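Long-range contacts in AP205 bacteriophage COAT protein (Acinetobacter phage ap205, PDB 5FS4), which probably builds the icosahedral capsid of a single-stranded RNA phage, pairing into dimers through a shared beta sheet: residues A4-Q9 with D22-S27; A15-W20 with T29-L34; L46-G51 with V84-A89; Y57-P62 with E77-R82; K96-T101 with V127-T132. The protein carries 2 engineered substitutions. All blocks are in the same frame, centred on the assembly; numbering follows the deposited sequence.

Interaction 1 of 5, residues A4-Q9 with D22-S27; sequences ANKPMQ and DPTRLS
K6 reaches over to the turn at D22-R25 and donates from NZ to the hydroxyl of T24, NZ to OG1 2.9 Å. Farther back on the same chain CD passes 3.8 Å from D22 OD2, and the bend beyond it (chi3 146°) directs CE and NZ to T24. M8 lays its terminal methyl beside the backbone of D22, CE to N 3.6 Å, while P23 sets ring atom CD 3.5 Å from P7 O. Two waters fill in the polar links: water 1 joins K6 NZ to D22 OD2, and water 2 spans P7 O and D22 OD1.

Behind this first shell, D22 fixes T24. Its OD1 takes both the hydroxyl and the backbone N-H of T24, each at 2.9 Å and from the same face of the carboxylate. The bond from T24 N makes an Asx turn inside a type I turn, which R25 N closes onto D22 O. Further out, N5 pairs with a strand of the second subunit, M8 packs on W20 and on V127 of the second subunit, and R25 NH2 holds K58 O.

The result is a donor chain from K6 through T24 to D22. K6 NZ and D22 OD2 are 4.7 Å apart, not in direct contact, and the two residues are linked through the T24 hydroxyl and water 1; the lysine probably still offsets part of the aspartate's negative charge.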
# COMPACT_ATOMS: atom_id res chain seq x y z
N ALA B 4 -4.67 -11.85 -17.40
CA ALA B 4 -5.21 -12.96 -16.60
C ALA B 4 -4.35 -13.20 -15.38
O ALA B 4 -3.53 -14.14 -15.35
CB ALA B 4 -5.34 -14.24 -17.41
N ASN B 5 -4.59 -12.37 -14.35
CA ASN B 5 -3.84 -12.47 -13.11
C ASN B 5 -4.16 -13.78 -12.49
O ASN B 5 -5.35 -14.18 -12.51
CB ASN B 5 -4.20 -11.32 -12.17
CG ASN B 5 -3.60 -10.03 -12.62
OD1 ASN B 5 -2.53 -9.62 -12.13
ND2 ASN B 5 -4.22 -9.40 -13.58
N LYS B 6 -3.13 -14.45 -11.96
CA LYS B 6 -3.30 -15.78 -11.36
C LYS B 6 -4.06 -15.73 -10.05
O LYS B 6 -3.74 -14.88 -9.20
CB LYS B 6 -1.97 -16.47 -11.15
CG LYS B 6 -1.20 -16.77 -12.42
CD LYS B 6 0.14 -17.40 -12.13
CE LYS B 6 0.59 -18.43 -13.15
NZ LYS B 6 1.96 -18.94 -12.81
N PRO B 7 -5.06 -16.62 -9.88
CA PRO B 7 -5.83 -16.63 -8.65
C PRO B 7 -5.01 -17.23 -7.50
O PRO B 7 -4.20 -18.13 -7.70
CB PRO B 7 -7.03 -17.50 -9.00
CG PRO B 7 -6.51 -18.45 -10.00
CD PRO B 7 -5.63 -17.59 -10.85
N MET B 8 -5.25 -16.73 -6.28
CA MET B 8 -4.54 -17.14 -5.09
C MET B 8 -5.57 -17.80 -4.19
O MET B 8 -6.72 -17.44 -4.28
CB MET B 8 -3.88 -15.90 -4.48
CG MET B 8 -2.79 -15.27 -5.38
SD MET B 8 -1.99 -13.78 -4.73
CE MET B 8 -1.09 -14.72 -3.61
N GLN B 9 -5.18 -18.83 -3.45
CA GLN B 9 -6.09 -19.60 -2.57
C GLN B 9 -5.77 -19.36 -1.06
O GLN B 9 -4.59 -19.25 -0.70
CB GLN B 9 -5.96 -21.11 -2.83
CG GLN B 9 -6.30 -21.56 -4.26
CD GLN B 9 -7.70 -21.15 -4.71
OE1 GLN B 9 -8.61 -20.99 -3.88
NE2 GLN B 9 -7.88 -20.95 -6.05
N ASP B 22 -0.26 -18.25 -4.01
CA ASP B 22 -0.42 -18.63 -5.41
C ASP B 22 -0.05 -20.08 -5.50
O ASP B 22 1.07 -20.44 -5.13
CB ASP B 22 0.49 -17.79 -6.24
CG ASP B 22 0.54 -18.22 -7.75
OD1 ASP B 22 -0.06 -19.25 -8.23
OD2 ASP B 22 1.17 -17.47 -8.45
N PRO B 23 -0.99 -20.94 -5.94
CA PRO B 23 -0.58 -22.37 -5.85
C PRO B 23 0.50 -22.82 -6.77
O PRO B 23 1.08 -23.88 -6.54
CB PRO B 23 -1.85 -23.15 -6.20
CG PRO B 23 -2.91 -22.16 -6.52
CD PRO B 23 -2.40 -20.78 -6.35
N THR B 24 0.79 -22.00 -7.76
CA THR B 24 1.89 -22.24 -8.65
C THR B 24 3.16 -21.57 -8.18
O THR B 24 4.16 -21.74 -8.85
CB THR B 24 1.54 -21.76 -10.09
OG1 THR B 24 1.71 -20.32 -10.26
CG2 THR B 24 0.12 -22.14 -10.47
N ARG B 25 3.11 -20.73 -7.11
CA ARG B 25 4.32 -20.04 -6.63
C ARG B 25 4.02 -19.66 -5.18
O ARG B 25 3.55 -18.51 -4.85
CB ARG B 25 4.74 -18.82 -7.48
CG ARG B 25 6.01 -18.14 -7.00
CD ARG B 25 6.48 -17.06 -7.97
NE ARG B 25 7.78 -16.48 -7.62
CZ ARG B 25 8.95 -16.93 -8.06
NH1 ARG B 25 9.03 -18.03 -8.84
NH2 ARG B 25 10.08 -16.32 -7.69
N LEU B 26 4.23 -20.67 -4.34
CA LEU B 26 3.70 -20.63 -2.97
C LEU B 26 4.28 -19.51 -2.15
O LEU B 26 3.64 -19.07 -1.20
CB LEU B 26 3.88 -21.97 -2.32
CG LEU B 26 2.94 -23.03 -2.94
CD1 LEU B 26 3.49 -24.42 -2.67
CD2 LEU B 26 1.48 -22.85 -2.45
N SER B 27 5.46 -19.01 -2.54
CA SER B 27 6.08 -17.85 -1.86
C SER B 27 5.39 -16.49 -2.14
O SER B 27 5.68 -15.52 -1.48
CB SER B 27 7.57 -17.73 -2.23
OG SER B 27 7.80 -17.53 -3.60
O HOH W 1 3.32 -17.42 -10.81
O HOH W 2 -2.43 -19.42 -9.44

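Interaction 2 of 5, residues A15-W20 with T29-L34; sequences ANKIVW and TFSASL
F30 and W20 exchange two backbone hydrogen bonds, W20 N to F30 O at 2.8 Å and F30 N to W20 O at 2.9 Å. I18 and A32 form the next such pair, and L34 N reaches N16 O at 2.8 Å. The non-hydrogen-bonded pairs, K17 with S33 and V19 with S31, add CA-H...O contacts such as K17 CA to A32 O, 3.2 Å. These bonds zip together the antiparallel beta hairpin of strands 17-22 and 28-38, flanked in the sheet by strands 5-14 and 47-60.

Apolar contacts divide between the two faces. On the buried face W20 and F30 lie side by side, CE3 of the indole 3.9 Å from F30 CD2, with A32 CB at the ring's edge, 4.0 Å from W20 CZ3. I18 CG2 lies over one face of the indole, toward its rim, 3.5 Å above the plane. I126, N105 and L109 of the second subunit pack on W20, F30 and A32. On the other face K17 runs fully extended past S33 and S31, and V19 sets CG2 4.0 Å from S31 CB.

The one polar side-chain contact is weak: N16, with CG beside its backbone N (chi1 -68°), donates from ND2 to L34 O across a strongly bent angle of 124°.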
# COMPACT_ATOMS: atom_id res chain seq x y z
N ALA B 15 -10.93 -16.66 11.94
CA ALA B 15 -11.91 -15.51 11.86
C ALA B 15 -11.32 -14.09 11.59
O ALA B 15 -12.01 -13.18 11.08
CB ALA B 15 -12.69 -15.39 13.12
N ASN B 16 -10.07 -13.86 12.01
CA ASN B 16 -9.53 -12.54 11.91
C ASN B 16 -8.42 -12.40 10.94
O ASN B 16 -8.05 -11.30 10.66
CB ASN B 16 -9.16 -12.01 13.29
CG ASN B 16 -10.39 -11.78 14.14
OD1 ASN B 16 -10.66 -12.51 15.09
ND2 ASN B 16 -11.18 -10.77 13.76
N LYS B 17 -7.96 -13.51 10.37
CA LYS B 17 -6.79 -13.49 9.47
C LYS B 17 -6.85 -14.60 8.44
O LYS B 17 -6.93 -15.80 8.80
CB LYS B 17 -5.49 -13.63 10.24
CG LYS B 17 -4.33 -13.41 9.33
CD LYS B 17 -2.98 -13.43 10.03
CE LYS B 17 -1.94 -13.02 9.02
NZ LYS B 17 -0.58 -13.19 9.55
N ILE B 18 -6.82 -14.20 7.17
CA ILE B 18 -6.61 -15.14 6.06
C ILE B 18 -5.29 -14.85 5.35
O ILE B 18 -4.95 -13.70 5.07
CB ILE B 18 -7.79 -15.15 5.03
CG1 ILE B 18 -9.08 -15.56 5.75
CG2 ILE B 18 -7.48 -16.10 3.90
CD1 ILE B 18 -10.38 -15.30 4.99
N VAL B 19 -4.57 -15.93 5.04
CA VAL B 19 -3.40 -15.84 4.10
C VAL B 19 -3.70 -16.56 2.79
O VAL B 19 -3.96 -17.79 2.79
CB VAL B 19 -2.12 -16.47 4.70
CG1 VAL B 19 -0.93 -16.25 3.77
CG2 VAL B 19 -1.82 -15.91 6.10
N TRP B 20 -3.57 -15.85 1.68
CA TRP B 20 -3.80 -16.40 0.34
C TRP B 20 -2.40 -16.61 -0.26
O TRP B 20 -1.46 -15.83 0.02
CB TRP B 20 -4.60 -15.43 -0.55
CG TRP B 20 -6.03 -15.35 -0.36
CD1 TRP B 20 -6.98 -16.03 -1.06
CD2 TRP B 20 -6.74 -14.45 0.52
NE1 TRP B 20 -8.24 -15.64 -0.66
CE2 TRP B 20 -8.13 -14.70 0.32
CE3 TRP B 20 -6.34 -13.49 1.47
CZ2 TRP B 20 -9.11 -14.06 1.07
CZ3 TRP B 20 -7.31 -12.82 2.19
CH2 TRP B 20 -8.69 -13.10 1.99
N THR B 29 2.38 -14.30 -1.47
CA THR B 29 1.31 -14.34 -0.46
C THR B 29 0.64 -12.98 -0.40
O THR B 29 1.24 -11.97 -0.73
CB THR B 29 1.80 -14.74 0.96
OG1 THR B 29 2.82 -13.83 1.40
CG2 THR B 29 2.36 -16.07 0.96
N PHE B 30 -0.64 -13.00 -0.06
CA PHE B 30 -1.38 -11.80 0.31
C PHE B 30 -2.13 -12.16 1.57
O PHE B 30 -2.93 -13.10 1.53
CB PHE B 30 -2.39 -11.40 -0.76
CG PHE B 30 -3.20 -10.21 -0.37
CD1 PHE B 30 -2.57 -8.95 -0.33
CD2 PHE B 30 -4.54 -10.36 0.05
CE1 PHE B 30 -3.27 -7.82 0.04
CE2 PHE B 30 -5.24 -9.21 0.46
CZ PHE B 30 -4.60 -7.97 0.43
N SER B 31 -1.94 -11.40 2.65
CA SER B 31 -2.65 -11.69 3.89
C SER B 31 -3.49 -10.52 4.35
O SER B 31 -3.13 -9.38 4.16
CB SER B 31 -1.64 -12.14 4.93
OG SER B 31 -0.97 -11.03 5.43
N ALA B 32 -4.63 -10.80 4.97
CA ALA B 32 -5.53 -9.75 5.50
C ALA B 32 -5.82 -10.10 6.98
O ALA B 32 -6.27 -11.22 7.27
CB ALA B 32 -6.83 -9.69 4.64
N SER B 33 -5.52 -9.19 7.88
CA SER B 33 -5.68 -9.45 9.31
C SER B 33 -6.48 -8.28 9.87
O SER B 33 -6.06 -7.14 9.73
CB SER B 33 -4.31 -9.46 9.96
OG SER B 33 -4.49 -9.70 11.35
N LEU B 34 -7.62 -8.55 10.48
CA LEU B 34 -8.51 -7.45 10.91
C LEU B 34 -8.79 -7.47 12.43
O LEU B 34 -9.06 -8.53 12.99
CB LEU B 34 -9.86 -7.59 10.22
CG LEU B 34 -9.94 -7.85 8.71
CD1 LEU B 34 -11.38 -7.81 8.28
CD2 LEU B 34 -9.15 -6.78 7.98

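Interaction 3 of 5, residues L46-G51 with V84-A89; sequences LNNVSG and VISGSA
N48 leans across the strand pair to S86, and the two share one side of the sheet with S50. With CG anti to its backbone N (chi1 -166°), N48 spreads its amide over the neighbouring strand: OD1 comes 3.3 Å from the carbonyl carbon of G87, and ND2 makes a weak but fairly straight hydrogen bond to S86 OG at 3.4 Å. Water 3 bridges the same two side chains, donating to N48 OD1 and accepting from S86 OG at 2.7 Å. Farther along, the hydroxyl of S50 abuts a methyl of V84, OG to CG1 3.6 Å.

This is an antiparallel pairing of strands 47-60 and 76-88, the last two in the five-stranded coat protein sheet. V49 with G87, and G51 with I85, exchange N-H...O bonds in both directions, and A89 N ends the run on N47 O. At N48 and S88, a non-hydrogen-bonded pair, the side chains diverge. Beyond strand 76-88 the sheet continues into the second subunit, which pairs with V84, I85 and S86.

V49 and I85 point to the opposite face from S50 and S86, beside G51 and G87, which have no side chain there. Residues of the second subunit meet it there: G116 on V49 and F110 on I85. At the far end L46 sets its CB 3.8 Å from S88 CB, while S88 OG, wedged between its backbone N and carbonyl (chi1 73°), bonds to N91 N and to E77 of the second subunit.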
# COMPACT_ATOMS: atom_id res chain seq x y z
N LEU B 46 -17.19 4.53 19.61
CA LEU B 46 -17.03 4.02 18.24
C LEU B 46 -16.57 2.57 18.25
O LEU B 46 -16.00 2.11 19.24
CB LEU B 46 -15.98 4.86 17.50
CG LEU B 46 -16.41 6.32 17.35
CD1 LEU B 46 -15.37 7.15 16.62
CD2 LEU B 46 -17.75 6.45 16.63
N ASN B 47 -16.81 1.88 17.13
CA ASN B 47 -16.24 0.55 16.87
C ASN B 47 -15.04 0.60 15.91
O ASN B 47 -15.21 0.61 14.68
CB ASN B 47 -17.33 -0.36 16.31
CG ASN B 47 -18.37 -0.68 17.32
OD1 ASN B 47 -19.42 -0.08 17.32
ND2 ASN B 47 -18.07 -1.58 18.23
N ASN B 48 -13.83 0.65 16.44
CA ASN B 48 -12.68 0.88 15.57
C ASN B 48 -12.33 -0.40 14.83
O ASN B 48 -12.44 -1.54 15.39
CB ASN B 48 -11.43 1.37 16.30
CG ASN B 48 -10.39 1.91 15.34
OD1 ASN B 48 -10.55 3.02 14.76
ND2 ASN B 48 -9.35 1.11 15.08
N VAL B 49 -11.91 -0.26 13.58
CA VAL B 49 -11.42 -1.40 12.86
C VAL B 49 -10.03 -1.06 12.38
O VAL B 49 -9.83 -0.03 11.77
CB VAL B 49 -12.34 -1.76 11.68
CG1 VAL B 49 -11.76 -2.96 10.92
CG2 VAL B 49 -13.77 -2.08 12.13
N SER B 50 -9.06 -1.94 12.63
CA SER B 50 -7.74 -1.83 12.04
C SER B 50 -7.54 -3.07 11.19
O SER B 50 -7.65 -4.26 11.69
CB SER B 50 -6.70 -1.79 13.16
OG SER B 50 -5.40 -1.61 12.65
N GLY B 51 -7.34 -2.84 9.89
CA GLY B 51 -7.05 -3.90 8.95
C GLY B 51 -5.67 -3.81 8.37
O GLY B 51 -5.26 -2.76 7.89
N VAL B 84 -2.06 -0.50 6.31
CA VAL B 84 -2.86 -0.67 7.51
C VAL B 84 -3.88 0.46 7.50
O VAL B 84 -3.47 1.64 7.42
CB VAL B 84 -2.08 -0.56 8.86
CG1 VAL B 84 -3.08 -0.76 10.02
CG2 VAL B 84 -1.00 -1.60 8.91
N ILE B 85 -5.16 0.07 7.47
CA ILE B 85 -6.25 1.02 7.47
C ILE B 85 -6.94 1.01 8.82
O ILE B 85 -7.41 -0.06 9.27
CB ILE B 85 -7.25 0.65 6.42
CG1 ILE B 85 -6.58 0.66 5.03
CG2 ILE B 85 -8.46 1.55 6.49
CD1 ILE B 85 -7.49 0.29 3.89
N SER B 86 -7.01 2.18 9.48
CA SER B 86 -7.55 2.25 10.87
C SER B 86 -8.64 3.32 10.89
O SER B 86 -8.35 4.45 10.57
CB SER B 86 -6.46 2.59 11.89
OG SER B 86 -6.95 2.57 13.24
N GLY B 87 -9.88 2.96 11.22
CA GLY B 87 -10.97 3.97 11.41
C GLY B 87 -12.23 3.28 11.90
O GLY B 87 -12.37 2.11 11.78
N SER B 88 -13.15 4.04 12.48
CA SER B 88 -14.40 3.45 13.02
C SER B 88 -15.24 2.91 11.86
O SER B 88 -15.24 3.46 10.75
CB SER B 88 -15.19 4.50 13.82
OG SER B 88 -15.76 5.44 12.90
N ALA B 89 -15.96 1.84 12.11
CA ALA B 89 -16.95 1.35 11.15
C ALA B 89 -18.06 2.39 10.87
O ALA B 89 -18.66 2.41 9.78
CB ALA B 89 -17.54 0.04 11.67
O HOH W 3 -8.18 4.75 14.23

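Interaction 4 of 5, residues Y57-P62 with E77-R82; sequences YKRPAP and ENQSIR
R59 folds back on itself to meet Q79: its CG lies anti to the backbone N, and bends at chi2 (72°) and chi3 (59°) curl the guanidinium toward the neighbouring strand. Q79 instead runs extended beyond CG, carrying OE1 to the arginine's edge. The bond from R59 NE to Q79 OE1 is 2.9 Å long and almost straight at 177°; the acceptor lies in the guanidinium plane, while NE stands above the plane of the amide. The same curl places R59 NH2 3.2 Å above the ring of Y57, over its centre, which gives the guanidinium a hydrogen bond at its edge and the Y57 ring on one face.

Beneath these side chains the antiparallel backbones bond in pairs, Y57 with Q79 and R59 with E77; Q79 N to Y57 O measures 2.8 Å. E77 lays its CG 3.2 Å from R59 O. On the other face K58 bends over N78, whose ND2 is linked to K58 NZ through water 4, weakly on the lysine side, and whose OD1 takes the hydroxyl of S80 at 2.6 Å.

The face with Y57, R59 and Q79 lies under helix 92-111 of the second subunit, where E98 makes a salt bridge with R59. D130 of that subunit bonds to Y57 OH, its S88 and N91 bond to E77, and one of its strands pairs with S80-R82 at the sheet's edge.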
# COMPACT_ATOMS: atom_id res chain seq x y z
N TYR B 57 6.27 -10.89 -2.49
CA TYR B 57 6.80 -11.59 -3.68
C TYR B 57 8.29 -11.78 -3.52
O TYR B 57 9.01 -10.85 -3.09
CB TYR B 57 6.44 -10.82 -4.99
CG TYR B 57 6.52 -11.65 -6.29
CD1 TYR B 57 7.73 -11.95 -6.90
CD2 TYR B 57 5.35 -12.16 -6.89
CE1 TYR B 57 7.78 -12.73 -8.05
CE2 TYR B 57 5.39 -12.94 -8.01
CZ TYR B 57 6.59 -13.21 -8.60
OH TYR B 57 6.64 -13.99 -9.72
N LYS B 58 8.75 -12.97 -3.91
CA LYS B 58 10.14 -13.31 -3.98
C LYS B 58 10.62 -13.15 -5.39
O LYS B 58 10.39 -14.00 -6.26
CB LYS B 58 10.38 -14.72 -3.44
CG LYS B 58 9.91 -14.88 -1.99
CD LYS B 58 10.53 -13.80 -1.05
CE LYS B 58 11.34 -14.41 0.07
NZ LYS B 58 10.36 -14.98 1.06
N ARG B 59 11.34 -12.05 -5.59
CA ARG B 59 11.70 -11.60 -6.91
C ARG B 59 13.19 -11.76 -7.18
O ARG B 59 14.00 -11.19 -6.47
CB ARG B 59 11.33 -10.11 -7.00
CG ARG B 59 11.53 -9.43 -8.37
CD ARG B 59 10.54 -9.84 -9.43
NE ARG B 59 9.18 -9.56 -9.04
CZ ARG B 59 8.11 -9.99 -9.68
NH1 ARG B 59 8.23 -10.70 -10.77
NH2 ARG B 59 6.91 -9.71 -9.19
N PRO B 60 13.55 -12.53 -8.24
CA PRO B 60 14.95 -12.67 -8.64
C PRO B 60 15.63 -11.31 -8.78
O PRO B 60 15.09 -10.39 -9.39
CB PRO B 60 14.85 -13.39 -10.02
CG PRO B 60 13.52 -14.03 -10.03
CD PRO B 60 12.64 -13.10 -9.26
N ALA B 61 16.80 -11.19 -8.18
CA ALA B 61 17.63 -10.05 -8.46
C ALA B 61 17.97 -10.05 -9.95
O ALA B 61 18.02 -11.13 -10.55
CB ALA B 61 18.90 -10.10 -7.61
N PRO B 62 18.25 -8.87 -10.57
CA PRO B 62 18.64 -8.84 -11.98
C PRO B 62 19.96 -9.58 -12.24
O PRO B 62 20.82 -9.56 -11.38
CB PRO B 62 18.79 -7.33 -12.26
CG PRO B 62 17.96 -6.67 -11.22
CD PRO B 62 18.12 -7.51 -10.01
N GLU B 77 15.07 -11.51 -3.83
CA GLU B 77 14.76 -10.49 -2.84
C GLU B 77 13.36 -10.64 -2.40
O GLU B 77 12.58 -11.35 -3.00
CB GLU B 77 14.98 -9.07 -3.43
CG GLU B 77 14.02 -8.61 -4.53
CD GLU B 77 13.98 -7.09 -4.67
OE1 GLU B 77 14.13 -6.38 -3.64
OE2 GLU B 77 13.78 -6.58 -5.82
N ASN B 78 13.04 -9.96 -1.32
CA ASN B 78 11.68 -9.91 -0.83
C ASN B 78 11.06 -8.53 -1.16
O ASN B 78 11.53 -7.53 -0.68
CB ASN B 78 11.68 -10.22 0.68
CG ASN B 78 10.30 -10.19 1.27
OD1 ASN B 78 9.45 -9.36 0.86
ND2 ASN B 78 10.00 -11.16 2.11
N GLN B 79 10.08 -8.52 -2.05
CA GLN B 79 9.28 -7.35 -2.37
C GLN B 79 8.07 -7.39 -1.45
O GLN B 79 7.23 -8.27 -1.60
CB GLN B 79 8.82 -7.39 -3.84
CG GLN B 79 9.95 -7.13 -4.84
CD GLN B 79 9.50 -7.10 -6.27
OE1 GLN B 79 8.67 -7.93 -6.69
NE2 GLN B 79 10.08 -6.18 -7.06
N SER B 80 7.97 -6.41 -0.53
CA SER B 80 6.84 -6.40 0.45
C SER B 80 6.11 -5.09 0.42
O SER B 80 6.74 -4.05 0.32
CB SER B 80 7.28 -6.68 1.88
OG SER B 80 7.53 -8.08 2.05
N ILE B 81 4.78 -5.19 0.47
CA ILE B 81 3.90 -4.04 0.60
C ILE B 81 2.91 -4.28 1.71
O ILE B 81 2.16 -5.28 1.65
CB ILE B 81 3.19 -3.65 -0.73
CG1 ILE B 81 4.22 -3.49 -1.87
CG2 ILE B 81 2.34 -2.41 -0.46
CD1 ILE B 81 3.64 -3.07 -3.20
N ARG B 82 2.86 -3.36 2.68
CA ARG B 82 1.95 -3.47 3.80
C ARG B 82 1.05 -2.22 3.85
O ARG B 82 1.55 -1.13 3.86
CB ARG B 82 2.72 -3.61 5.14
CG ARG B 82 1.76 -3.68 6.31
CD ARG B 82 2.44 -3.82 7.62
NE ARG B 82 3.21 -2.62 7.92
CZ ARG B 82 4.40 -2.63 8.55
NH1 ARG B 82 5.03 -3.76 8.89
NH2 ARG B 82 4.99 -1.49 8.80
O HOH W 4 12.18 -13.01 2.92

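Interaction 5 of 5, residues K96-T101 with V127-T132; sequences KAEWET and VSSDTT
The T101 hydroxyl touches the C-terminal tail yet spends its hydrogen bond on its own helix, leaving water 5 as the well-supported polar link across the contact. Both branches of T101 meet the tail: CG2 is 3.3 Å from V127 O and OG1 3.2 Å from S129 CB. Here the flank of helix 92-111 meets an ST turn, in which S128 OG accepts from D130 N at 3.0 Å (165°) and the chain bends sharply after the short strand 127-128. S128 itself points away from the helix; S129, next along, points toward it.

The orientation of T101 follows from its own helix. With OG1 beside its backbone N (chi1 -58°), the hydroxyl donates to A97 O at 3.1 Å. That carbonyl is gripped twice, by T101 N and T101 OG1 from opposite faces of its plane. CG2 is thereby left to face the tail, where it also packs on S128 C.

E98, one turn back on the helix, bends at chi2, which brings the carboxylate near S129. The modelled gap from OE2 to the S129 hydroxyl is too short to be trusted, and the nature of that contact stays doubtful. E98 OE2 also has a long, weak ion pair with R59 of the second subunit.

The tail is held from other directions too. N105 ND2 bonds to V127 O, V127 and T131 pair with a strand of the second subunit, and D130 OD2 takes the phenol of Y57 from that subunit. Between helix and tail, water 5 donates to E98 OE1 at 2.7 Å and accepts from S129 N at 3.2 Å.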
# COMPACT_ATOMS: atom_id res chain seq x y z
N LYS B 96 -13.36 4.94 3.14
CA LYS B 96 -13.19 4.53 1.73
C LYS B 96 -12.72 5.66 0.78
O LYS B 96 -11.88 5.45 -0.13
CB LYS B 96 -14.46 3.86 1.19
CG LYS B 96 -14.85 2.56 1.89
CD LYS B 96 -16.24 2.08 1.51
CE LYS B 96 -16.37 0.61 1.86
NZ LYS B 96 -17.73 0.05 1.80
N ALA B 97 -13.26 6.86 0.97
CA ALA B 97 -12.81 8.03 0.23
C ALA B 97 -11.34 8.36 0.53
O ALA B 97 -10.62 8.77 -0.36
CB ALA B 97 -13.68 9.21 0.60
N GLU B 98 -10.93 8.21 1.78
CA GLU B 98 -9.54 8.38 2.19
C GLU B 98 -8.62 7.33 1.52
O GLU B 98 -7.50 7.63 1.09
CB GLU B 98 -9.40 8.27 3.72
CG GLU B 98 -9.96 9.45 4.49
CD GLU B 98 -9.37 10.77 4.00
OE1 GLU B 98 -8.17 10.88 3.93
OE2 GLU B 98 -10.12 11.73 3.70
N TRP B 99 -9.09 6.09 1.45
CA TRP B 99 -8.37 5.05 0.69
C TRP B 99 -8.23 5.46 -0.77
O TRP B 99 -7.12 5.36 -1.32
CB TRP B 99 -9.05 3.67 0.87
CG TRP B 99 -8.48 2.55 0.02
CD1 TRP B 99 -9.19 1.79 -0.87
CD2 TRP B 99 -7.12 2.03 -0.02
NE1 TRP B 99 -8.38 0.85 -1.44
CE2 TRP B 99 -7.11 1.00 -0.98
CE3 TRP B 99 -5.91 2.38 0.59
CZ2 TRP B 99 -5.92 0.25 -1.29
CZ3 TRP B 99 -4.77 1.68 0.28
CH2 TRP B 99 -4.79 0.61 -0.64
N GLU B 100 -9.29 5.95 -1.43
CA GLU B 100 -9.09 6.36 -2.86
C GLU B 100 -8.01 7.46 -2.98
O GLU B 100 -7.10 7.44 -3.87
CB GLU B 100 -10.42 6.74 -3.57
CG GLU B 100 -11.46 5.60 -3.59
CD GLU B 100 -10.93 4.32 -4.20
OE1 GLU B 100 -10.34 4.46 -5.31
OE2 GLU B 100 -11.06 3.21 -3.63
N THR B 101 -8.06 8.38 -2.03
CA THR B 101 -7.14 9.54 -2.08
C THR B 101 -5.72 9.15 -1.76
O THR B 101 -4.78 9.64 -2.39
CB THR B 101 -7.63 10.66 -1.16
OG1 THR B 101 -8.96 11.04 -1.57
CG2 THR B 101 -6.75 11.86 -1.22
N VAL B 127 -3.13 15.86 -2.82
CA VAL B 127 -4.46 16.37 -2.61
C VAL B 127 -5.17 15.71 -1.45
O VAL B 127 -4.88 14.57 -1.11
CB VAL B 127 -5.32 16.20 -3.88
CG1 VAL B 127 -4.67 16.95 -5.05
CG2 VAL B 127 -5.57 14.74 -4.23
N SER B 128 -6.12 16.45 -0.86
CA SER B 128 -7.03 15.90 0.14
C SER B 128 -8.17 15.20 -0.53
O SER B 128 -8.42 15.37 -1.69
CB SER B 128 -7.56 17.05 1.01
OG SER B 128 -8.56 16.62 1.95
N SER B 129 -8.89 14.40 0.24
CA SER B 129 -10.12 13.76 -0.21
C SER B 129 -11.27 14.81 -0.27
O SER B 129 -12.31 14.57 -0.91
CB SER B 129 -10.50 12.67 0.74
OG SER B 129 -10.64 13.21 2.05
N ASP B 130 -11.09 15.92 0.45
CA ASP B 130 -12.07 17.01 0.39
C ASP B 130 -11.98 17.69 -0.94
O ASP B 130 -10.93 17.75 -1.60
CB ASP B 130 -11.85 18.04 1.52
CG ASP B 130 -12.29 17.55 2.87
OD1 ASP B 130 -13.21 16.71 2.98
OD2 ASP B 130 -11.76 18.09 3.85
N THR B 131 -13.10 18.24 -1.35
CA THR B 131 -13.15 18.95 -2.63
C THR B 131 -13.36 20.45 -2.40
O THR B 131 -13.58 20.90 -1.27
CB THR B 131 -14.22 18.33 -3.56
OG1 THR B 131 -15.44 18.12 -2.84
CG2 THR B 131 -13.71 16.97 -4.07
N THR B 132 -13.18 21.24 -3.45
CA THR B 132 -13.15 22.69 -3.31
C THR B 132 -14.54 23.16 -3.70
O THR B 132 -15.11 24.05 -3.07
CB THR B 132 -12.11 23.29 -4.27
OG1 THR B 132 -12.50 22.98 -5.61
CG2 THR B 132 -10.66 22.72 -4.03
O HOH W 5 -7.45 13.24 2.81

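Interactions 1 to 4 all reach one antiparallel sheet whose strands are laid down in chain order. The segments of interactions 1 and 2 alternate along the chain and touch where M8 meets W20 and T29. Interactions 3 and 4 occupy opposite ends of the pair 47-60 and 76-88, with centres 29 Å apart, 4 nested in the loop that 3 closes. R25 ties interaction 1 to 4, and L34 packs interaction 2 on 3. Interaction 5 lies off this chain's sheet, though its tail pairs with a strand of the second subunit; it touches interaction 3 where W99 meets I85, its centre 32 Å from that of interaction 1. All five touch the second subunit, as expected of an interlocked coat protein dimer.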